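Local coordinates for D-alanyl transferase DltD (Enterococcus faecium TX0133A04, PDB 6PFX), which probably takes part in attaching D-alanine to lipoteichoic acid at the cell membrane of this Gram-positive bacterium, at residues 239-244 and 248-253; 103-108 and 294-299; 51-56 and 227-232; 264-269 and 304-309. All coordinates share one frame; numbering follows the deposited sequence.

Contact 1 of 4, residues 239-244 and 248-253; sequences FGLKND and HRIRAH
The contact spans the short helix 243-250 and the loop residues just before it: Asp244 in the first turn meets His248 four residues on, while Leu241, ahead of the helix, packs against Ile250 further along the chain. The helical bond runs from His248 N to Asp244 O at 3.0 Å, with an N-H...O angle of 157°. His248 CG stands beside its own backbone N (chi1 -63°), which brings the imidazole under the same carbonyl, so that Asp244 O also lies over one face of the ring, 3.4 Å from His248 CG. The ionisable atoms do not meet: Asp244 OD2 is 5.3 Å from His248 ND1. This end of the contact is exposed, whereas the other is buried. There Leu241 CD1 touches Ile250 CG1 at 4.0 Å, the two side chains crossing at about a right angle. Tyr246 touches Leu241, and Leu257 touches Ile250. Leu241 also touches residues arranged like a Ser-His-Asp triad (Ser46, His348 and Asp345), consistent with the protein's membership of the SGNH hydrolase clan, though that role is unconfirmed. Lys242 is the N-cap residue, and its side chain, extended until a bend at the last torsion, reaches forward to Asp244 in a salt bridge. Lys242 NZ sits 2.9 Å from Asp244 OD1, approaching from above the carboxylate plane, 53° out of it.

Contact 2 of 4, residues 103-108 and 294-299; sequences SPQWFV and PPVNEK
Pro104 meets Pro294 and Gln105 meets Val296 where the chain leaves two neighbouring strands, 97-101 and 288-293, of the parallel sheet in this alpha/beta fold. Ser103 starts a short 3-10 turn, its O accepting from Trp106 N at 3.1 Å, while its CB lies over one face of the Trp106 ring, toward the rim. Pro104 turns its ring to 294-299. Pro104 CG comes 3.8 Å from Pro294 O, and Pro104 CD packs 4.0 Å from Pro294 CG; Phe314 of helix 308-323 also touches Pro104. Gln105 starts out alongside 294-299, but a bend at chi2 (75°) swings its amide across to it. Gln105 NE2 then rests 3.6 Å from Val296 CG2, a contact of an amide with a methyl group, and finds its polar partner in a water. Gln105 NE2 donates to that water at 2.8 Å, and the same water donates to Pro295 O, also at 2.8 Å, so the two loops are bridged by a solvent molecule as well as by apolar contact. The Gln105 side chain lies close to, but not against, a possible Ser-His-Asp triad. Further along, the edge of the Phe107 ring meets Ser103 O and Pro104 O in its plane. Phe107 is the centre of an inverse gamma turn, closed by a weak bond from Val108 N to Trp106 O at 3.0 Å.

Contact 3 of 4, residues 51-56 and 227-232; sequences ISPFHP and NQIGER
A 2.9 Å backbone bond from Glu231 N to Asn227 O holds the turn of helix 219-233 that carries Ile229 to Pro53 and Phe54, in the loop between strand 39-43 and helix 56-62. Ile229 is extended (chi2 172°), and its terminal CD1 does all the touching. Ile229 CD1 meets Pro53 CG at 3.9 Å, the two side chains reaching toward each other tip to tip. The same methyl comes 4.2 Å from Phe54 CE2, approaching the ring obliquely. Pro53 CB lies over the centre of one face of the Phe54 ring, so the two loop residues offer one joint apolar surface to the helix. Trp351 of helix 351-365 touches both Phe54 and Ile229, and the contact is buried. The loop keeps its shape through a type I beta turn from Ser52 to His55 and an ST turn, in which Phe54 N donates to Ser52 OG at 3.1 Å and 162°. His55 then caps helix 56-62, its ND1 accepting from Ser57 N. Its ring is sandwiched, with Pro56 CD 3.3 Å above one face and Ile51 CD1 3.6 Å above the opposite one.

Contact 4 of 4, residues 264-269 and 304-309; sequences WDYRFS and TGLSQE
Leu306 CD1 makes the close fit here, pressing 3.7 Å from Trp264 CB, while its approach to Tyr266 is looser, at 4.3 Å from Tyr266 OH. Leu306 CG is anti to the backbone N (chi1 -173°), and with chi2 at 75° this brings CD1 against both Trp264 and Tyr266, meeting both rings obliquely. Leu306 and Tyr266 are buried; the exposed side is that of Trp264, where a water bridges the backbones: it sits 2.8 Å from Trp264 O and accepts from Ser307 N at 3.0 Å. Residues 304-309 join two helices. Gly305, with positive phi, follows helix 298-304, and Ser307 is the N-cap of helix 308-323; Leu306 N donates to Thr304 OG1 across Gly305, an ST turn. Residues 264-269, leading into helix 271-284, have an Asx turn of their own, in which Asp265 OD1 accepts from Arg267 N at 3.1 Å, 36° out of the carboxylate plane. Arg267 then forms a side-on salt bridge with the same carboxylate. Arg267 NE takes the syn lone pair of Asp265 OD1, and Arg267 NH2 that of Asp265 OD2 at 2.8 Å, both nearly in the guanidinium plane.

How the contacts relate
From the N terminus, contact 3 opens first at 51-56, and contact 2 opens at 103-108 before contact 3 closes at 227-232, so these two cross. Contact 1 is local and nests inside the loop that contact 2 closes at 294-299. Contact 4 opens at 264-269, within that loop, and closes at 304-309, crossing contact 2. Contacts 2 and 4 are neighbours, centres about 8 Å apart, joined by hydrogen bonds from Ser269 OG to Val108 O and from Gln308 NE2 to Val296 O; Asn297 ND2 bonds to Phe239 O of contact 1. Consecutive helices 219-233 and 243-250 lead from contact 3 to contact 1, about 17 Å apart between centres; contact 4 is about 28 Å from contact 3.

Contact 1 of 4, residues 239-244 and 248-253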
# COMPACT_ATOMS: atom_id res chain seq x y z
N PHE A 239 -23.04 13.60 -2.29
CA PHE A 239 -21.73 13.32 -2.85
C PHE A 239 -21.46 11.84 -3.06
O PHE A 239 -20.36 11.49 -3.50
CB PHE A 239 -20.63 13.90 -1.97
CG PHE A 239 -20.76 15.36 -1.71
CD1 PHE A 239 -20.67 16.26 -2.74
CD2 PHE A 239 -20.98 15.84 -0.43
CE1 PHE A 239 -20.80 17.63 -2.50
CE2 PHE A 239 -21.11 17.19 -0.18
CZ PHE A 239 -21.02 18.08 -1.22
N GLY A 240 -22.39 10.97 -2.72
CA GLY A 240 -22.13 9.55 -2.84
C GLY A 240 -21.24 8.99 -1.75
O GLY A 240 -20.63 7.93 -1.95
N LEU A 241 -21.15 9.67 -0.61
CA LEU A 241 -20.30 9.23 0.49
C LEU A 241 -21.10 8.35 1.44
O LEU A 241 -22.30 8.57 1.65
CB LEU A 241 -19.75 10.43 1.28
CG LEU A 241 -19.00 11.48 0.48
CD1 LEU A 241 -18.70 12.72 1.32
CD2 LEU A 241 -17.70 10.90 -0.06
N LYS A 242 -20.45 7.34 2.00
CA LYS A 242 -21.12 6.50 2.98
C LYS A 242 -21.64 7.37 4.12
O LYS A 242 -20.92 8.23 4.63
CB LYS A 242 -20.13 5.45 3.51
CG LYS A 242 -20.77 4.44 4.42
CD LYS A 242 -19.92 3.18 4.53
CE LYS A 242 -20.59 2.16 5.42
NZ LYS A 242 -20.71 2.63 6.82
N ASN A 243 -22.89 7.11 4.53
CA ASN A 243 -23.56 7.96 5.52
C ASN A 243 -22.70 8.24 6.75
O ASN A 243 -22.56 9.40 7.16
CB ASN A 243 -24.91 7.35 5.90
CG ASN A 243 -25.92 7.45 4.78
OD1 ASN A 243 -25.63 7.99 3.72
ND2 ASN A 243 -27.12 6.93 5.02
N ASP A 244 -22.13 7.21 7.39
CA ASP A 244 -21.43 7.47 8.65
C ASP A 244 -20.16 8.29 8.42
O ASP A 244 -19.80 9.12 9.26
CB ASP A 244 -21.17 6.18 9.43
CG ASP A 244 -20.23 5.23 8.72
OD1 ASP A 244 -20.09 5.34 7.49
OD2 ASP A 244 -19.63 4.36 9.39
N HIS A 248 -19.65 11.87 10.35
CA HIS A 248 -18.57 12.01 11.32
C HIS A 248 -17.39 12.81 10.80
O HIS A 248 -16.66 13.39 11.61
CB HIS A 248 -18.09 10.63 11.77
CG HIS A 248 -19.13 9.83 12.49
ND1 HIS A 248 -19.04 8.47 12.67
CD2 HIS A 248 -20.29 10.21 13.07
CE1 HIS A 248 -20.10 8.04 13.33
NE2 HIS A 248 -20.88 9.07 13.59
N ARG A 249 -17.18 12.88 9.49
CA ARG A 249 -15.98 13.50 8.96
C ARG A 249 -16.21 14.73 8.11
O ARG A 249 -15.27 15.53 7.96
CB ARG A 249 -15.15 12.48 8.16
CG ARG A 249 -14.72 11.27 9.00
CD ARG A 249 -13.57 10.51 8.37
NE ARG A 249 -12.38 11.35 8.20
CZ ARG A 249 -11.45 11.54 9.13
NH1 ARG A 249 -11.55 10.95 10.32
NH2 ARG A 249 -10.41 12.32 8.87
N ILE A 250 -17.40 14.93 7.54
CA ILE A 250 -17.64 15.97 6.56
C ILE A 250 -18.64 17.02 7.06
O ILE A 250 -18.42 18.23 6.91
CB ILE A 250 -18.10 15.39 5.20
CG1 ILE A 250 -17.08 14.42 4.61
CG2 ILE A 250 -18.39 16.54 4.22
CD1 ILE A 250 -15.71 15.02 4.37
N ARG A 251 -19.76 16.57 7.62
CA ARG A 251 -20.91 17.46 7.83
C ARG A 251 -20.53 18.71 8.61
O ARG A 251 -20.97 19.82 8.25
CB ARG A 251 -22.02 16.70 8.56
CG ARG A 251 -23.26 17.53 8.79
CD ARG A 251 -24.38 16.75 9.45
NE ARG A 251 -25.57 17.58 9.57
CZ ARG A 251 -26.78 17.13 9.88
NH1 ARG A 251 -26.98 15.84 10.10
NH2 ARG A 251 -27.80 17.98 9.95
N ALA A 252 -19.73 18.58 9.67
CA ALA A 252 -19.46 19.72 10.53
C ALA A 252 -18.71 20.82 9.80
O ALA A 252 -18.82 22.00 10.17
CB ALA A 252 -18.67 19.28 11.76
N HIS A 253 -17.94 20.47 8.77
CA HIS A 253 -17.11 21.41 8.04
C HIS A 253 -17.53 21.55 6.59
O HIS A 253 -16.77 22.11 5.78
CB HIS A 253 -15.64 20.96 8.11
CG HIS A 253 -15.11 20.87 9.51
ND1 HIS A 253 -15.13 21.94 10.39
CD2 HIS A 253 -14.57 19.84 10.20
CE1 HIS A 253 -14.62 21.56 11.54
NE2 HIS A 253 -14.27 20.29 11.46

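Contact 2 of 4, residues 103-108 and 294-299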
# COMPACT_ATOMS: atom_id res chain seq x y z
N SER A 103 -2.13 4.82 -3.46
CA SER A 103 -3.02 5.96 -3.18
C SER A 103 -2.43 7.25 -3.75
O SER A 103 -1.33 7.63 -3.35
CB SER A 103 -3.23 6.13 -1.68
OG SER A 103 -3.93 5.03 -1.13
N PRO A 104 -3.13 7.96 -4.64
CA PRO A 104 -2.59 9.26 -5.11
C PRO A 104 -2.30 10.24 -3.97
O PRO A 104 -1.32 11.00 -4.06
CB PRO A 104 -3.70 9.75 -6.06
CG PRO A 104 -4.41 8.45 -6.52
CD PRO A 104 -4.42 7.62 -5.27
N GLN A 105 -3.07 10.18 -2.88
CA GLN A 105 -2.94 11.14 -1.79
C GLN A 105 -1.64 10.98 -1.02
O GLN A 105 -1.26 11.88 -0.26
CB GLN A 105 -4.10 10.98 -0.80
CG GLN A 105 -5.46 11.17 -1.41
CD GLN A 105 -5.90 9.97 -2.24
OE1 GLN A 105 -5.48 8.83 -2.00
NE2 GLN A 105 -6.73 10.23 -3.25
N TRP A 106 -0.94 9.86 -1.19
CA TRP A 106 0.36 9.75 -0.56
C TRP A 106 1.34 10.76 -1.12
O TRP A 106 2.30 11.14 -0.44
CB TRP A 106 0.95 8.39 -0.85
CG TRP A 106 0.30 7.22 -0.21
CD1 TRP A 106 -0.66 7.22 0.76
CD2 TRP A 106 0.57 5.85 -0.52
NE1 TRP A 106 -0.98 5.91 1.09
CE2 TRP A 106 -0.25 5.06 0.30
CE3 TRP A 106 1.43 5.22 -1.42
CZ2 TRP A 106 -0.22 3.66 0.25
CZ3 TRP A 106 1.45 3.84 -1.48
CH2 TRP A 106 0.63 3.08 -0.65
N PHE A 107 1.15 11.17 -2.37
CA PHE A 107 2.17 11.88 -3.15
C PHE A 107 2.06 13.38 -3.00
O PHE A 107 2.05 14.14 -3.96
CB PHE A 107 2.06 11.42 -4.60
CG PHE A 107 2.41 9.96 -4.79
CD1 PHE A 107 1.51 8.93 -4.49
CD2 PHE A 107 3.68 9.61 -5.24
CE1 PHE A 107 1.87 7.58 -4.65
CE2 PHE A 107 4.04 8.29 -5.41
CZ PHE A 107 3.13 7.27 -5.13
N VAL A 108 2.02 13.81 -1.74
CA VAL A 108 1.96 15.24 -1.44
C VAL A 108 3.36 15.85 -1.45
O VAL A 108 4.39 15.17 -1.34
CB VAL A 108 1.22 15.51 -0.11
CG1 VAL A 108 -0.26 15.20 -0.25
CG2 VAL A 108 1.86 14.74 1.04
N PRO A 294 -6.66 3.90 -7.63
CA PRO A 294 -8.07 4.26 -7.50
C PRO A 294 -8.31 5.69 -7.94
O PRO A 294 -7.39 6.52 -7.92
CB PRO A 294 -8.33 4.15 -5.99
CG PRO A 294 -6.98 4.56 -5.41
CD PRO A 294 -5.98 3.85 -6.32
N PRO A 295 -9.54 6.02 -8.28
CA PRO A 295 -9.91 7.40 -8.59
C PRO A 295 -10.25 8.15 -7.31
O PRO A 295 -10.19 7.63 -6.20
CB PRO A 295 -11.19 7.21 -9.40
CG PRO A 295 -11.83 6.01 -8.73
CD PRO A 295 -10.68 5.09 -8.41
N VAL A 296 -10.63 9.42 -7.48
CA VAL A 296 -11.31 10.19 -6.45
C VAL A 296 -12.72 10.44 -6.96
O VAL A 296 -12.90 10.80 -8.13
CB VAL A 296 -10.60 11.51 -6.15
CG1 VAL A 296 -11.45 12.33 -5.19
CG2 VAL A 296 -9.24 11.24 -5.58
N ASN A 297 -13.71 10.15 -6.11
CA ASN A 297 -15.13 10.39 -6.36
C ASN A 297 -15.33 11.74 -7.02
O ASN A 297 -14.98 12.78 -6.45
CB ASN A 297 -15.81 10.34 -4.98
CG ASN A 297 -17.31 10.57 -5.04
OD1 ASN A 297 -17.81 11.23 -5.95
ND2 ASN A 297 -18.03 10.06 -4.04
N GLU A 298 -15.88 11.73 -8.24
CA GLU A 298 -16.01 12.97 -9.00
C GLU A 298 -17.03 13.92 -8.39
O GLU A 298 -16.87 15.14 -8.49
CB GLU A 298 -16.36 12.68 -10.46
CG GLU A 298 -16.09 13.88 -11.37
CD GLU A 298 -16.38 13.59 -12.83
OE1 GLU A 298 -16.25 14.52 -13.65
OE2 GLU A 298 -16.74 12.44 -13.15
N LYS A 299 -18.08 13.41 -7.74
CA LYS A 299 -19.01 14.31 -7.07
C LYS A 299 -18.30 15.09 -5.98
O LYS A 299 -18.58 16.28 -5.76
CB LYS A 299 -20.19 13.54 -6.50
CG LYS A 299 -21.16 13.05 -7.56
CD LYS A 299 -22.27 12.22 -6.95
CE LYS A 299 -23.16 11.66 -8.05
NZ LYS A 299 -24.18 10.70 -7.55
O HOH W 1 -8.21 8.14 -4.26

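Contact 3 of 4, residues 51-56 and 227-232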
# COMPACT_ATOMS: atom_id res chain seq x y z
N ILE A 51 -14.31 -3.61 4.76
CA ILE A 51 -14.91 -4.93 4.59
C ILE A 51 -16.36 -4.77 4.16
O ILE A 51 -17.19 -4.22 4.90
CB ILE A 51 -14.81 -5.78 5.87
CG1 ILE A 51 -13.39 -5.79 6.44
CG2 ILE A 51 -15.28 -7.22 5.58
CD1 ILE A 51 -12.43 -6.67 5.70
N SER A 52 -16.67 -5.25 2.97
CA SER A 52 -18.00 -5.29 2.39
C SER A 52 -18.06 -6.62 1.64
O SER A 52 -17.05 -7.34 1.58
CB SER A 52 -18.21 -4.15 1.40
OG SER A 52 -17.53 -4.41 0.19
N PRO A 53 -19.19 -6.98 1.04
CA PRO A 53 -19.23 -8.23 0.27
C PRO A 53 -18.22 -8.30 -0.86
O PRO A 53 -17.92 -9.42 -1.32
CB PRO A 53 -20.68 -8.29 -0.24
CG PRO A 53 -21.45 -7.45 0.74
CD PRO A 53 -20.51 -6.33 1.12
N PHE A 54 -17.64 -7.17 -1.29
CA PHE A 54 -16.77 -7.09 -2.47
C PHE A 54 -15.30 -6.95 -2.14
O PHE A 54 -14.47 -6.98 -3.05
CB PHE A 54 -17.26 -5.96 -3.39
CG PHE A 54 -18.73 -6.01 -3.57
CD1 PHE A 54 -19.30 -6.96 -4.40
CD2 PHE A 54 -19.56 -5.20 -2.82
CE1 PHE A 54 -20.67 -7.07 -4.52
CE2 PHE A 54 -20.94 -5.30 -2.94
CZ PHE A 54 -21.49 -6.24 -3.78
N HIS A 55 -14.96 -6.85 -0.87
CA HIS A 55 -13.58 -6.80 -0.42
C HIS A 55 -12.83 -8.07 -0.82
O HIS A 55 -13.42 -9.16 -0.83
CB HIS A 55 -13.64 -6.64 1.09
CG HIS A 55 -12.31 -6.52 1.75
ND1 HIS A 55 -11.50 -7.61 2.00
CD2 HIS A 55 -11.65 -5.44 2.24
CE1 HIS A 55 -10.40 -7.21 2.60
NE2 HIS A 55 -10.46 -5.89 2.75
N PRO A 56 -11.54 -7.96 -1.15
CA PRO A 56 -10.80 -9.14 -1.64
C PRO A 56 -10.84 -10.34 -0.71
O PRO A 56 -10.83 -11.48 -1.18
CB PRO A 56 -9.36 -8.62 -1.80
CG PRO A 56 -9.49 -7.14 -1.93
CD PRO A 56 -10.73 -6.73 -1.18
N ASN A 227 -24.39 -1.97 -6.48
CA ASN A 227 -25.15 -0.75 -6.70
C ASN A 227 -26.28 -0.63 -5.69
O ASN A 227 -26.56 0.48 -5.21
CB ASN A 227 -25.70 -0.72 -8.13
CG ASN A 227 -24.65 -0.37 -9.16
OD1 ASN A 227 -23.66 0.30 -8.86
ND2 ASN A 227 -24.89 -0.79 -10.39
N GLN A 228 -26.93 -1.75 -5.34
CA GLN A 228 -28.01 -1.68 -4.36
C GLN A 228 -27.48 -1.28 -2.99
O GLN A 228 -28.05 -0.41 -2.33
CB GLN A 228 -28.76 -3.00 -4.27
CG GLN A 228 -29.54 -3.38 -5.51
CD GLN A 228 -30.01 -4.83 -5.49
OE1 GLN A 228 -29.46 -5.66 -4.77
NE2 GLN A 228 -31.03 -5.13 -6.29
N ILE A 229 -26.37 -1.89 -2.57
CA ILE A 229 -25.80 -1.55 -1.27
C ILE A 229 -25.29 -0.12 -1.28
O ILE A 229 -25.54 0.65 -0.34
CB ILE A 229 -24.72 -2.58 -0.90
CG1 ILE A 229 -25.35 -3.97 -0.73
CG2 ILE A 229 -24.01 -2.17 0.37
CD1 ILE A 229 -24.35 -5.10 -0.55
N GLY A 230 -24.57 0.28 -2.33
CA GLY A 230 -24.08 1.64 -2.40
C GLY A 230 -25.21 2.65 -2.30
O GLY A 230 -25.12 3.64 -1.57
N GLU A 231 -26.29 2.42 -3.05
CA GLU A 231 -27.40 3.37 -3.01
C GLU A 231 -27.97 3.49 -1.61
O GLU A 231 -28.24 4.59 -1.12
CB GLU A 231 -28.47 2.94 -4.01
CG GLU A 231 -29.56 3.96 -4.27
CD GLU A 231 -30.48 3.51 -5.39
OE1 GLU A 231 -30.72 2.29 -5.51
OE2 GLU A 231 -30.93 4.39 -6.15
N ARG A 232 -28.16 2.35 -0.94
CA ARG A 232 -28.77 2.35 0.39
C ARG A 232 -27.86 2.99 1.43
O ARG A 232 -28.36 3.53 2.43
CB ARG A 232 -29.11 0.90 0.74
CG ARG A 232 -29.74 0.62 2.09
CD ARG A 232 -29.71 -0.91 2.36
NE ARG A 232 -29.98 -1.67 1.14
CZ ARG A 232 -29.48 -2.88 0.86
NH1 ARG A 232 -28.66 -3.49 1.71
NH2 ARG A 232 -29.79 -3.47 -0.28

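Contact 4 of 4, residues 264-269 and 304-309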
# COMPACT_ATOMS: atom_id res chain seq x y z
N TRP A 264 -4.52 21.69 -4.81
CA TRP A 264 -3.83 20.48 -4.38
C TRP A 264 -3.21 19.76 -5.58
O TRP A 264 -3.81 19.67 -6.65
CB TRP A 264 -4.81 19.56 -3.65
CG TRP A 264 -5.14 19.99 -2.24
CD1 TRP A 264 -4.95 21.22 -1.67
CD2 TRP A 264 -5.72 19.16 -1.23
NE1 TRP A 264 -5.36 21.20 -0.35
CE2 TRP A 264 -5.86 19.95 -0.07
CE3 TRP A 264 -6.14 17.82 -1.20
CZ2 TRP A 264 -6.40 19.44 1.11
CZ3 TRP A 264 -6.67 17.32 -0.02
CH2 TRP A 264 -6.78 18.12 1.12
N ASP A 265 -2.02 19.20 -5.37
CA ASP A 265 -1.23 18.64 -6.47
C ASP A 265 -0.52 17.42 -5.91
O ASP A 265 0.14 17.53 -4.87
CB ASP A 265 -0.22 19.68 -6.99
CG ASP A 265 0.23 19.41 -8.43
OD1 ASP A 265 0.21 18.23 -8.86
OD2 ASP A 265 0.62 20.36 -9.14
N TYR A 266 -0.70 16.27 -6.56
CA TYR A 266 -0.04 15.03 -6.19
C TYR A 266 1.02 14.61 -7.20
O TYR A 266 1.43 13.43 -7.23
CB TYR A 266 -1.08 13.91 -6.05
CG TYR A 266 -2.21 14.14 -5.06
CD1 TYR A 266 -1.99 14.81 -3.86
CD2 TYR A 266 -3.48 13.63 -5.31
CE1 TYR A 266 -3.02 15.00 -2.95
CE2 TYR A 266 -4.51 13.81 -4.40
CZ TYR A 266 -4.28 14.47 -3.22
OH TYR A 266 -5.33 14.64 -2.34
N ARG A 267 1.49 15.54 -8.03
CA ARG A 267 2.42 15.16 -9.09
C ARG A 267 3.87 15.31 -8.67
O ARG A 267 4.74 14.82 -9.38
CB ARG A 267 2.16 15.97 -10.36
CG ARG A 267 0.79 15.68 -11.00
CD ARG A 267 0.44 16.63 -12.13
NE ARG A 267 0.59 18.01 -11.68
CZ ARG A 267 0.98 19.01 -12.46
NH1 ARG A 267 1.26 18.82 -13.73
NH2 ARG A 267 1.14 20.21 -11.93
N PHE A 268 4.14 15.94 -7.52
CA PHE A 268 5.50 16.26 -7.08
C PHE A 268 5.67 15.82 -5.64
O PHE A 268 4.96 16.32 -4.76
CB PHE A 268 5.76 17.78 -7.19
CG PHE A 268 5.37 18.35 -8.50
CD1 PHE A 268 5.97 17.92 -9.65
CD2 PHE A 268 4.35 19.28 -8.59
CE1 PHE A 268 5.57 18.42 -10.88
CE2 PHE A 268 3.97 19.78 -9.80
CZ PHE A 268 4.56 19.35 -10.95
N SER A 269 6.60 14.89 -5.38
CA SER A 269 6.66 14.39 -4.01
C SER A 269 7.89 13.54 -3.76
O SER A 269 8.31 12.82 -4.67
CB SER A 269 5.45 13.47 -3.76
OG SER A 269 5.36 13.01 -2.43
N THR A 304 -14.88 20.00 -4.00
CA THR A 304 -13.67 20.53 -3.38
C THR A 304 -12.77 21.24 -4.37
O THR A 304 -11.84 21.95 -3.95
CB THR A 304 -12.82 19.41 -2.75
OG1 THR A 304 -12.31 18.58 -3.80
CG2 THR A 304 -13.60 18.58 -1.75
N GLY A 305 -12.98 21.03 -5.67
CA GLY A 305 -12.14 21.60 -6.70
C GLY A 305 -10.89 20.82 -7.02
O GLY A 305 -10.10 21.26 -7.87
N LEU A 306 -10.66 19.68 -6.37
CA LEU A 306 -9.53 18.84 -6.72
C LEU A 306 -9.59 18.51 -8.20
O LEU A 306 -10.63 18.07 -8.71
CB LEU A 306 -9.60 17.55 -5.91
CG LEU A 306 -8.38 16.63 -6.05
CD1 LEU A 306 -7.21 17.21 -5.25
CD2 LEU A 306 -8.73 15.22 -5.63
N SER A 307 -8.46 18.68 -8.89
CA SER A 307 -8.43 18.56 -10.33
C SER A 307 -8.29 17.11 -10.78
O SER A 307 -7.30 16.44 -10.48
CB SER A 307 -7.26 19.34 -10.92
OG SER A 307 -7.14 19.05 -12.30
N GLN A 308 -9.28 16.65 -11.56
CA GLN A 308 -9.17 15.33 -12.17
C GLN A 308 -8.08 15.28 -13.23
O GLN A 308 -7.43 14.23 -13.39
CB GLN A 308 -10.52 14.88 -12.75
CG GLN A 308 -11.59 14.61 -11.71
CD GLN A 308 -11.35 13.33 -10.96
OE1 GLN A 308 -10.67 12.43 -11.46
NE2 GLN A 308 -11.91 13.23 -9.75
N GLU A 309 -7.85 16.39 -13.95
CA GLU A 309 -6.74 16.45 -14.89
C GLU A 309 -5.42 16.25 -14.15
O GLU A 309 -4.53 15.53 -14.62
CB GLU A 309 -6.76 17.79 -15.63
CG GLU A 309 -5.62 17.91 -16.61
CD GLU A 309 -5.55 19.27 -17.27
OE1 GLU A 309 -6.58 20.00 -17.31
OE2 GLU A 309 -4.46 19.61 -17.76
O HOH W 2 -6.29 20.28 -7.69